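Local coordinates for protein peptidoglycan N-acetylglucosamine deacetylase (Bacillus cereus, PDB 5N1P) that removes the N-acetyl group from N-acetylglucosamine residues of peptidoglycan, releasing acetate, as a metal-dependent hydrolase of the polysaccharide deacetylase family, at residues K29-I35 with H54-S60; K120-T125 with H195-F200; A146-L150 with P174-K178. One frame throughout, in Å; residues are numbered along the deposited sequence.

Interaction 1: residues K29-I35 with H54-S60. With ZN (zinc ion), chain F; 8GK (~{N}-oxidanylnaphthalene-1-carboxamide), chain E.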
loop_
_atom_site.group_PDB
_atom_site.type_symbol
_atom_site.label_atom_id
_atom_site.label_comp_id
_atom_site.label_asym_id
_atom_site.label_seq_id
_atom_site.Cartn_x
_atom_site.Cartn_y
_atom_site.Cartn_z
ATOM N N LYS A 29 6.694 -3.070 10.656
ATOM C CA LYS A 29 7.058 -2.256 9.499
ATOM C C LYS A 29 6.022 -2.513 8.415
ATOM O O LYS A 29 5.517 -3.626 8.282
ATOM C CB LYS A 29 8.467 -2.592 9.003
ATOM C CG LYS A 29 9.582 -2.372 10.030
ATOM C CD LYS A 29 9.609 -0.942 10.537
ATOM C CE LYS A 29 10.940 -0.626 11.233
ATOM N NZ LYS A 29 11.101 -1.383 12.501
ATOM N N ALA A 30 5.688 -1.485 7.647
ATOM C CA ALA A 30 4.611 -1.583 6.679
ATOM C C ALA A 30 4.988 -0.868 5.395
ATOM O O ALA A 30 6.115 -0.374 5.256
ATOM C CB ALA A 30 3.331 -0.994 7.265
ATOM N N THR A 31 4.038 -0.822 4.460
ATOM C CA THR A 31 4.276 -0.262 3.131
ATOM C C THR A 31 3.170 0.735 2.828
ATOM O O THR A 31 2.007 0.455 3.084
ATOM C CB THR A 31 4.313 -1.394 2.083
ATOM O OG1 THR A 31 5.397 -2.284 2.398
ATOM C CG2 THR A 31 4.483 -0.856 0.664
ATOM N N PHE A 32 3.533 1.904 2.300
ATOM C CA PHE A 32 2.581 2.975 2.033
ATOM C C PHE A 32 2.609 3.336 0.566
ATOM O O PHE A 32 3.685 3.520 0.015
ATOM C CB PHE A 32 2.924 4.228 2.861
ATOM C CG PHE A 32 2.707 4.048 4.333
ATOM C CD1 PHE A 32 3.688 3.486 5.131
ATOM C CD2 PHE A 32 1.496 4.390 4.905
ATOM C CE1 PHE A 32 3.475 3.291 6.481
ATOM C CE2 PHE A 32 1.273 4.214 6.261
ATOM C CZ PHE A 32 2.267 3.660 7.053
ATOM N N PHE A 33 1.441 3.480 -0.055
ATOM C CA PHE A 33 1.351 3.850 -1.464
ATOM C C PHE A 33 0.624 5.179 -1.559
ATOM O O PHE A 33 -0.559 5.283 -1.227
ATOM C CB PHE A 33 0.631 2.748 -2.268
ATOM C CG PHE A 33 1.416 1.469 -2.359
ATOM C CD1 PHE A 33 2.560 1.396 -3.151
ATOM C CD2 PHE A 33 0.995 0.334 -1.675
ATOM C CE1 PHE A 33 3.270 0.215 -3.267
ATOM C CE2 PHE A 33 1.718 -0.862 -1.776
ATOM C CZ PHE A 33 2.851 -0.918 -2.565
ATOM N N LEU A 34 1.369 6.206 -1.960
ATOM C CA LEU A 34 0.944 7.584 -1.780
ATOM C C LEU A 34 0.427 8.223 -3.057
ATOM O O LEU A 34 0.943 7.961 -4.145
ATOM C CB LEU A 34 2.117 8.411 -1.253
ATOM C CG LEU A 34 2.838 7.866 -0.011
ATOM C CD1 LEU A 34 3.857 8.919 0.441
ATOM C CD2 LEU A 34 1.827 7.552 1.075
ATOM N N ILE A 35 -0.560 9.100 -2.900
ATOM C CA ILE A 35 -1.107 9.882 -4.009
ATOM C C ILE A 35 -0.399 11.225 -4.063
ATOM O O ILE A 35 -0.201 11.861 -3.038
ATOM C CB ILE A 35 -2.609 10.085 -3.847
ATOM C CG1 ILE A 35 -3.319 8.730 -3.964
ATOM C CG2 ILE A 35 -3.120 11.081 -4.880
ATOM C CD1 ILE A 35 -4.823 8.795 -3.767
ATOM N N HIS A 54 9.481 2.173 7.057
ATOM C CA HIS A 54 8.436 1.699 6.168
ATOM C C HIS A 54 8.805 1.963 4.731
ATOM O O HIS A 54 9.598 2.851 4.436
ATOM C CB HIS A 54 7.105 2.373 6.506
ATOM C CG HIS A 54 6.782 2.304 7.962
ATOM N ND1 HIS A 54 6.450 1.126 8.591
ATOM C CD2 HIS A 54 6.791 3.263 8.917
ATOM C CE1 HIS A 54 6.242 1.366 9.880
ATOM N NE2 HIS A 54 6.449 2.651 10.099
ATOM N N TYR A 55 8.226 1.184 3.833
ATOM C CA TYR A 55 8.445 1.437 2.423
ATOM C C TYR A 55 7.441 2.463 1.903
ATOM O O TYR A 55 6.255 2.335 2.136
ATOM C CB TYR A 55 8.328 0.147 1.610
ATOM C CG TYR A 55 8.713 0.384 0.172
ATOM C CD1 TYR A 55 7.747 0.737 -0.769
ATOM C CD2 TYR A 55 10.026 0.278 -0.240
ATOM C CE1 TYR A 55 8.095 0.979 -2.095
ATOM C CE2 TYR A 55 10.390 0.507 -1.573
ATOM C CZ TYR A 55 9.416 0.845 -2.482
ATOM O OH TYR A 55 9.764 1.067 -3.800
ATOM N N VAL A 56 7.944 3.472 1.198
ATOM C CA VAL A 56 7.094 4.464 0.553
ATOM C C VAL A 56 7.123 4.281 -0.963
ATOM O O VAL A 56 8.169 4.407 -1.593
ATOM C CB VAL A 56 7.530 5.890 0.889
ATOM C CG1 VAL A 56 6.683 6.870 0.130
ATOM C CG2 VAL A 56 7.434 6.122 2.403
ATOM N N GLY A 57 5.963 3.969 -1.526
ATOM C CA GLY A 57 5.822 3.787 -2.966
ATOM C C GLY A 57 4.724 4.663 -3.538
ATOM O O GLY A 57 4.168 5.515 -2.846
ATOM N N MET A 58 4.398 4.428 -4.808
ATOM C CA MET A 58 3.533 5.334 -5.559
ATOM C C MET A 58 2.142 4.763 -5.818
ATOM O O MET A 58 2.003 3.578 -6.116
ATOM C CB MET A 58 4.161 5.677 -6.915
ATOM C CG MET A 58 5.345 6.642 -6.827
ATOM S SD MET A 58 6.901 5.871 -6.359
ATOM C CE MET A 58 7.068 4.686 -7.692
ATOM N N HIS A 59 1.135 5.632 -5.755
ATOM C CA HIS A 59 -0.261 5.235 -6.026
ATOM C C HIS A 59 -0.926 6.176 -7.036
ATOM O O HIS A 59 -2.147 6.234 -7.098
ATOM C CB HIS A 59 -1.070 5.206 -4.728
ATOM C CG HIS A 59 -2.379 4.468 -4.817
ATOM N ND1 HIS A 59 -2.522 3.264 -5.475
ATOM C CD2 HIS A 59 -3.586 4.743 -4.267
ATOM C CE1 HIS A 59 -3.768 2.837 -5.338
ATOM N NE2 HIS A 59 -4.438 3.718 -4.614
ATOM N N SER A 60 -0.095 6.883 -7.807
ATOM C CA SER A 60 -0.452 7.751 -8.937
ATOM C C SER A 60 -0.726 9.200 -8.513
ATOM O O SER A 60 -0.590 9.563 -7.337
ATOM C CB SER A 60 -1.655 7.212 -9.731
ATOM O OG SER A 60 -2.901 7.637 -9.182
HETATM ZN ZN ZN F . -6.505 3.843 -4.106
HETATM C C1 8GK E . -7.419 1.024 -4.709
HETATM C C2 8GK E . -8.546 0.143 -5.139
HETATM C C3 8GK E . -9.802 0.712 -5.295
HETATM C C4 8GK E . -10.868 -0.077 -5.713
HETATM C C5 8GK E . -10.677 -1.432 -5.986
HETATM C C6 8GK E . -9.416 -1.999 -5.832
HETATM C C7 8GK E . -8.350 -1.206 -5.412
HETATM C C8 8GK E . -12.120 0.504 -5.857
HETATM C C9 8GK E . -12.316 1.856 -5.586
HETATM C C10 8GK E . -11.249 2.641 -5.165
HETATM C C11 8GK E . -9.994 2.064 -5.025
HETATM O O12 8GK E . -7.057 1.870 -5.501
HETATM N N13 8GK E . -6.861 0.915 -3.505
HETATM O O14 8GK E . -6.394 2.089 -2.916
HETATM O O HOH W 1 -8.586 3.832 -3.137
#

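Interaction 2: residues K120-T125 with H195-F200. With 8GK (~{N}-oxidanylnaphthalene-1-carboxamide), chain E.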
loop_
_atom_site.group_PDB
_atom_site.type_symbol
_atom_site.label_atom_id
_atom_site.label_comp_id
_atom_site.label_asym_id
_atom_site.label_seq_id
_atom_site.Cartn_x
_atom_site.Cartn_y
_atom_site.Cartn_z
ATOM N N LYS A 120 8.057 -1.596 -10.576
ATOM C CA LYS A 120 7.380 -2.832 -10.214
ATOM C C LYS A 120 5.926 -2.528 -9.847
ATOM O O LYS A 120 5.560 -1.367 -9.621
ATOM C CB LYS A 120 8.077 -3.539 -9.038
ATOM C CG LYS A 120 9.535 -3.929 -9.276
ATOM C CD LYS A 120 9.676 -5.006 -10.344
ATOM C CE LYS A 120 11.137 -5.429 -10.477
ATOM N NZ LYS A 120 11.331 -6.419 -11.570
ATOM N N VAL A 121 5.104 -3.574 -9.795
ATOM C CA VAL A 121 3.690 -3.439 -9.495
ATOM C C VAL A 121 3.290 -4.456 -8.439
ATOM O O VAL A 121 3.507 -5.657 -8.625
ATOM C CB VAL A 121 2.803 -3.679 -10.750
ATOM C CG1 VAL A 121 1.339 -3.850 -10.343
ATOM C CG2 VAL A 121 2.961 -2.555 -11.753
ATOM N N TRP A 122 2.696 -3.985 -7.346
ATOM C CA TRP A 122 2.113 -4.888 -6.362
ATOM C C TRP A 122 0.616 -4.661 -6.264
ATOM O O TRP A 122 0.160 -3.519 -6.047
ATOM C CB TRP A 122 2.735 -4.706 -4.972
ATOM C CG TRP A 122 3.753 -5.742 -4.614
ATOM C CD1 TRP A 122 4.454 -6.547 -5.481
ATOM C CD2 TRP A 122 4.148 -6.131 -3.294
ATOM N NE1 TRP A 122 5.283 -7.391 -4.768
ATOM C CE2 TRP A 122 5.100 -7.162 -3.424
ATOM C CE3 TRP A 122 3.788 -5.701 -2.008
ATOM C CZ2 TRP A 122 5.696 -7.778 -2.325
ATOM C CZ3 TRP A 122 4.386 -6.313 -0.916
ATOM C CH2 TRP A 122 5.327 -7.341 -1.086
ATOM N N ASP A 123 -0.142 -5.742 -6.445
ATOM C CA ASP A 123 -1.539 -5.755 -6.060
ATOM C C ASP A 123 -1.579 -6.256 -4.611
ATOM O O ASP A 123 -0.795 -5.789 -3.786
ATOM C CB ASP A 123 -2.368 -6.629 -7.014
ATOM C CG ASP A 123 -2.459 -6.034 -8.414
ATOM O OD1 ASP A 123 -2.909 -4.877 -8.537
ATOM O OD2 ASP A 123 -2.083 -6.710 -9.405
ATOM N N TRP A 124 -2.464 -7.195 -4.292
ATOM C CA TRP A 124 -2.567 -7.651 -2.909
ATOM C C TRP A 124 -3.085 -9.071 -2.880
ATOM O O TRP A 124 -3.540 -9.561 -3.910
ATOM C CB TRP A 124 -3.488 -6.723 -2.105
ATOM C CG TRP A 124 -4.813 -6.528 -2.762
ATOM C CD1 TRP A 124 -5.940 -7.290 -2.579
ATOM C CD2 TRP A 124 -5.161 -5.526 -3.727
ATOM N NE1 TRP A 124 -6.961 -6.820 -3.363
ATOM C CE2 TRP A 124 -6.511 -5.742 -4.083
ATOM C CE3 TRP A 124 -4.458 -4.473 -4.333
ATOM C CZ2 TRP A 124 -7.181 -4.943 -5.014
ATOM C CZ3 TRP A 124 -5.120 -3.683 -5.257
ATOM C CH2 TRP A 124 -6.473 -3.923 -5.584
ATOM N N THR A 125 -3.005 -9.727 -1.722
ATOM C CA THR A 125 -3.560 -11.083 -1.580
ATOM C C THR A 125 -4.754 -11.120 -0.643
ATOM O O THR A 125 -5.556 -12.074 -0.681
ATOM C CB THR A 125 -2.515 -12.094 -1.065
ATOM O OG1 THR A 125 -2.117 -11.759 0.268
ATOM C CG2 THR A 125 -1.293 -12.133 -1.975
ATOM N N HIS A 195 12.461 -8.154 -4.001
ATOM C CA HIS A 195 11.194 -8.196 -4.729
ATOM C C HIS A 195 10.755 -9.617 -5.055
ATOM O O HIS A 195 11.567 -10.444 -5.450
ATOM C CB HIS A 195 11.295 -7.407 -6.033
ATOM C CG HIS A 195 10.031 -7.418 -6.833
ATOM N ND1 HIS A 195 8.962 -6.601 -6.538
ATOM C CD2 HIS A 195 9.659 -8.157 -7.907
ATOM C CE1 HIS A 195 7.980 -6.840 -7.391
ATOM N NE2 HIS A 195 8.381 -7.774 -8.237
ATOM N N PHE A 196 9.468 -9.889 -4.872
ATOM C CA PHE A 196 8.844 -11.071 -5.449
ATOM C C PHE A 196 7.514 -10.620 -6.032
ATOM O O PHE A 196 6.902 -9.677 -5.527
ATOM C CB PHE A 196 8.674 -12.192 -4.409
ATOM C CG PHE A 196 7.846 -11.807 -3.219
ATOM C CD1 PHE A 196 6.505 -12.156 -3.144
ATOM C CD2 PHE A 196 8.408 -11.106 -2.166
ATOM C CE1 PHE A 196 5.746 -11.803 -2.035
ATOM C CE2 PHE A 196 7.651 -10.742 -1.062
ATOM C CZ PHE A 196 6.320 -11.094 -0.998
ATOM N N PRO A 197 7.084 -11.258 -7.127
ATOM C CA PRO A 197 5.868 -10.797 -7.804
ATOM C C PRO A 197 4.594 -11.064 -7.005
ATOM O O PRO A 197 4.371 -12.169 -6.485
ATOM C CB PRO A 197 5.860 -11.598 -9.111
ATOM C CG PRO A 197 7.262 -12.096 -9.281
ATOM C CD PRO A 197 7.776 -12.311 -7.887
ATOM N N VAL A 198 3.785 -10.017 -6.886
ATOM C CA VAL A 198 2.442 -10.092 -6.321
ATOM C C VAL A 198 1.547 -9.235 -7.198
ATOM O O VAL A 198 1.345 -8.051 -6.932
ATOM C CB VAL A 198 2.365 -9.591 -4.864
ATOM C CG1 VAL A 198 0.938 -9.798 -4.315
ATOM C CG2 VAL A 198 3.361 -10.333 -4.002
ATOM N N ASN A 199 1.031 -9.824 -8.267
ATOM C CA ASN A 199 0.119 -9.064 -9.117
ATOM C C ASN A 199 -0.905 -9.989 -9.761
ATOM O O ASN A 199 -0.664 -11.187 -9.934
ATOM C CB ASN A 199 0.886 -8.240 -10.173
ATOM C CG ASN A 199 1.588 -9.092 -11.216
ATOM O OD1 ASN A 199 0.958 -9.593 -12.155
ATOM N ND2 ASN A 199 2.900 -9.240 -11.075
ATOM N N PHE A 200 -2.050 -9.411 -10.101
ATOM C CA PHE A 200 -3.197 -10.182 -10.573
ATOM C C PHE A 200 -2.947 -10.815 -11.937
ATOM O O PHE A 200 -3.618 -11.784 -12.295
ATOM C CB PHE A 200 -4.443 -9.287 -10.626
ATOM C CG PHE A 200 -4.924 -8.837 -9.276
ATOM C CD1 PHE A 200 -4.915 -9.707 -8.190
ATOM C CD2 PHE A 200 -5.392 -7.540 -9.089
ATOM C CE1 PHE A 200 -5.360 -9.295 -6.937
ATOM C CE2 PHE A 200 -5.844 -7.117 -7.845
ATOM C CZ PHE A 200 -5.820 -7.988 -6.762
HETATM C C1 8GK E . -7.419 1.024 -4.709
HETATM C C2 8GK E . -8.546 0.143 -5.139
HETATM C C3 8GK E . -9.802 0.712 -5.295
HETATM C C4 8GK E . -10.868 -0.077 -5.713
HETATM C C5 8GK E . -10.677 -1.432 -5.986
HETATM C C6 8GK E . -9.416 -1.999 -5.832
HETATM C C7 8GK E . -8.350 -1.206 -5.412
HETATM C C8 8GK E . -12.120 0.504 -5.857
HETATM C C9 8GK E . -12.316 1.856 -5.586
HETATM C C10 8GK E . -11.249 2.641 -5.165
HETATM C C11 8GK E . -9.994 2.064 -5.025
HETATM O O12 8GK E . -7.057 1.870 -5.501
HETATM N N13 8GK E . -6.861 0.915 -3.505
HETATM O O14 8GK E . -6.394 2.089 -2.916
HETATM O O HOH W 2 4.462 -8.059 -8.889
#

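Interaction 3: residues A146-L150 with P174-K178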
loop_
_atom_site.group_PDB
_atom_site.type_symbol
_atom_site.label_atom_id
_atom_site.label_comp_id
_atom_site.label_asym_id
_atom_site.label_seq_id
_atom_site.Cartn_x
_atom_site.Cartn_y
_atom_site.Cartn_z
ATOM N N ALA A 146 -10.728 -6.309 11.057
ATOM C CA ALA A 146 -9.714 -7.204 11.577
ATOM C C ALA A 146 -10.087 -8.660 11.280
ATOM O O ALA A 146 -9.241 -9.439 10.842
ATOM C CB ALA A 146 -9.512 -6.981 13.067
ATOM N N GLN A 147 -11.352 -9.033 11.471
ATOM C CA GLN A 147 -11.720 -10.418 11.189
ATOM C C GLN A 147 -11.695 -10.702 9.683
ATOM O O GLN A 147 -11.430 -11.830 9.280
ATOM C CB GLN A 147 -13.091 -10.781 11.779
ATOM C CG GLN A 147 -14.273 -10.009 11.239
ATOM C CD GLN A 147 -15.574 -10.780 11.380
ATOM O OE1 GLN A 147 -15.586 -12.007 11.310
ATOM N NE2 GLN A 147 -16.667 -10.068 11.619
ATOM N N ASN A 148 -11.958 -9.694 8.852
ATOM C CA ASN A 148 -11.849 -9.881 7.403
ATOM C C ASN A 148 -10.434 -10.275 7.031
ATOM O O ASN A 148 -10.216 -11.190 6.238
ATOM C CB ASN A 148 -12.239 -8.623 6.637
ATOM C CG ASN A 148 -13.723 -8.317 6.710
ATOM O OD1 ASN A 148 -14.538 -9.148 7.131
ATOM N ND2 ASN A 148 -14.084 -7.104 6.294
ATOM N N VAL A 149 -9.470 -9.578 7.618
ATOM C CA VAL A 149 -8.067 -9.868 7.371
ATOM C C VAL A 149 -7.636 -11.197 7.987
ATOM O O VAL A 149 -7.061 -12.042 7.294
ATOM C CB VAL A 149 -7.166 -8.752 7.913
ATOM C CG1 VAL A 149 -5.694 -9.148 7.792
ATOM C CG2 VAL A 149 -7.434 -7.473 7.150
ATOM N N LEU A 150 -7.928 -11.380 9.276
ATOM C CA LEU A 150 -7.382 -12.501 10.044
ATOM C C LEU A 150 -7.768 -13.864 9.494
ATOM O O LEU A 150 -6.972 -14.806 9.536
ATOM C CB LEU A 150 -7.813 -12.409 11.513
ATOM C CG LEU A 150 -7.175 -11.242 12.269
ATOM C CD1 LEU A 150 -7.705 -11.145 13.699
ATOM C CD2 LEU A 150 -5.663 -11.355 12.246
ATOM N N PRO A 174 -4.264 -2.529 15.441
ATOM C CA PRO A 174 -3.810 -3.300 16.609
ATOM C C PRO A 174 -4.335 -4.746 16.647
ATOM O O PRO A 174 -3.552 -5.655 16.925
ATOM C CB PRO A 174 -4.357 -2.497 17.797
ATOM C CG PRO A 174 -4.394 -1.107 17.293
ATOM C CD PRO A 174 -4.813 -1.219 15.843
ATOM N N ALA A 175 -5.614 -4.957 16.348
ATOM C CA ALA A 175 -6.182 -6.309 16.368
ATOM C C ALA A 175 -5.637 -7.182 15.238
ATOM O O ALA A 175 -5.530 -8.402 15.380
ATOM C CB ALA A 175 -7.695 -6.249 16.296
ATOM N N ILE A 176 -5.318 -6.556 14.107
ATOM C CA ILE A 176 -4.729 -7.283 12.996
ATOM C C ILE A 176 -3.324 -7.740 13.361
ATOM O O ILE A 176 -2.943 -8.882 13.097
ATOM C CB ILE A 176 -4.674 -6.420 11.718
ATOM C CG1 ILE A 176 -6.078 -6.223 11.145
ATOM C CG2 ILE A 176 -3.767 -7.059 10.672
ATOM C CD1 ILE A 176 -6.134 -5.157 10.068
ATOM N N LEU A 177 -2.551 -6.839 13.963
ATOM C CA LEU A 177 -1.186 -7.158 14.366
ATOM C C LEU A 177 -1.182 -8.314 15.366
ATOM O O LEU A 177 -0.466 -9.298 15.183
ATOM C CB LEU A 177 -0.498 -5.927 14.958
ATOM C CG LEU A 177 -0.218 -4.797 13.958
ATOM C CD1 LEU A 177 0.307 -3.547 14.649
ATOM C CD2 LEU A 177 0.765 -5.255 12.906
ATOM N N LYS A 178 -2.005 -8.198 16.405
ATOM C CA LYS A 178 -2.129 -9.249 17.414
ATOM C C LYS A 178 -2.557 -10.579 16.804
ATOM O O LYS A 178 -1.955 -11.622 17.064
ATOM C CB LYS A 178 -3.128 -8.824 18.489
ATOM C CG LYS A 178 -3.281 -9.827 19.622
ATOM C CD LYS A 178 -4.295 -9.346 20.642
ATOM C CE LYS A 178 -4.290 -10.239 21.878
ATOM N NZ LYS A 178 -5.326 -9.817 22.857
#

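Interaction 1: residues K29-I35 with H54-S60
Ala30 begins the parallel pairing with both its backbone groups: its N-H goes to His54 ND1 at 2.9 Å, in the plane of the imidazole, and its O takes the Tyr55 N-H. Because ND1 accepts here, any proton on a neutral His54 would probably sit on NE2. With CG anti to its carbonyl carbon (chi1 -50°), the His54 ring lies against the 29-35 chain, where the edge of the Phe32 ring meets its face in an offset edge-to-face pair, planes at 78°. Phe32 bonds on both sides, its N to Tyr55 O and its O to Gly57 N, the latter at 2.8 Å and almost straight. Leu34 repeats the pattern with Gly57 O and His59 N, but the His59 N-H comes in above the carbonyl plane of Leu34 and is shared with Asp81 OD2. Strands 31-34 and 55-58 are neighbours in the parallel sheet of the NodB-homology (CE4) domain, a distorted beta/alpha barrel, joined through helices 36-41 and 43-51. Side chains alternate: Leu34 CD1 meets Val56 CG1 at 3.5 Å on the face toward helix 43-51, while Phe33, on the other face with Thr31 and Tyr55, lays CD1 3.7 Å from Met58 O. At the C-terminal end His59 CB packs against Phe33 CB at 3.9 Å, and CG anti to the backbone N (chi1 -164°) carries NE2 to the zinc ion at 2.1 Å. Asp10 and His63 complete the protein ligands; the hydroxamate binds the zinc ion through O14 at 2.1 Å and O12 at 2.5 Å, with a water also coordinated. Behind the metal, His59 ND1 bonds to Arg97 O, which, with the metal bond, helps fix the ring's rotation, and Ser60 OG bonds to His59 O and His63 N.

Interaction 2: residues K120-T125 with H195-F200
Asp123 OD2 takes the Phe200 N-H at 2.8 Å, on the anti side of the carboxylate and 22° out of its plane, and is also bonded to Ser102 OG. The same carboxylate lies almost flat on the Phe200 ring, planes 9° apart, with Asp123 CB over the centre of the ring, 3.6 Å from its centroid. The backbone N-H of Asp123 itself reaches Val198 O, two residues before Phe200, joining the two chains. A water ties them again: it donates to Val121 O at 2.6 Å and accepts from Val198 N and Asn199 ND2. Trp122 is the aromatic centre of the contact. Its NE1-H points nearly straight at Phe196 O, 2.9 Å away in the indole plane; Val198 covers one indole face, CB 3.8 Å from the centroid of the five-membered ring, and the six-membered ring turns its edge to the face of Phe196. His195 completes the cluster, with Lys120 CD over its face at 3.8 Å from the centroid, while His195 ND1 bonds to Tyr190 OH. Phe200 also turns its edge to the face of Trp124, Phe200 CZ to Trp124 CE2 3.6 Å, planes at 85°. The Trp124 indole then reaches the naphthalene of the bound hydroxamate, CH2 to C7 3.3 Å. Thus the loop after strand 185-187 comes back to pack on the chain leaving strand 120-121, and through Phe200 it backs a wall of the ligand pocket in this NodB-homology enzyme. The two groups that grip Asp123 OD2, the Phe200 amide and the Ser102 hydroxyl, would be expected to stabilise the buried carboxylate as an anion, and its bond to the Phe200 backbone anchors the ring that supports Trp124.

Interaction 3: residues A146-L150 with P174-K178
This is an apolar helix-helix contact on the outer layer of the NodB-homology beta/alpha barrel, where helices 138-152 and 167-182 run side by side in nearly the same direction. They are linked by strand 157-163, the first helix leading into the strand and the strand into the second helix, and the short axes of the two segments lie 9.1 Å apart at an angle of 26°. At the near point Ala146 CB meets Ala175 CB at 3.8 Å, and no hydrogen bond crosses. Ile176 is the main intruder. With CG1 anti to its carbonyl carbon (chi1 -71°), it extends toward the other helix, laying CG1 3.8 Å from Ala146 CA and CD1 3.9 Å from Val149 CG2; its CG2 branch meets Val149 CG1, and the two side chains cross at about a right angle. Inward, both residues reach the sheet, Val149 touching Ile160 and Ile176 touching Met162 of strand 157-163, with Ile176 also on Leu6 of strand 2-9. One turn on, the two methyls of Leu150 rest against successive carbonyl oxygens: its CD1 lies 3.9 Å from Ala175 O, and its CD2 lies 3.8 Å from Ile176 O.

Interaction 1 lies near the centre of the chain and is buried; interaction 2 is partly buried, and interaction 3 is a buried seam farther out, between two helices. Their chemistry follows these places. The strand pairing of interaction 1 relies mainly on backbone hydrogen bonds and ends in a metal ligand; interaction 2 combines aromatic rings, a carboxylate and a bridging water; interaction 3 is van der Waals packing without a hydrogen bond across it. Interactions 1 and 2 approach within about 4 Å at their nearest atoms without touching, and both meet the bound hydroxamate, at its metal-binding group and its naphthalene respectively. Interaction 3, whose centre is about 20 Å from that of interaction 1, touches strands 2-9 and 157-163 of the same sheet.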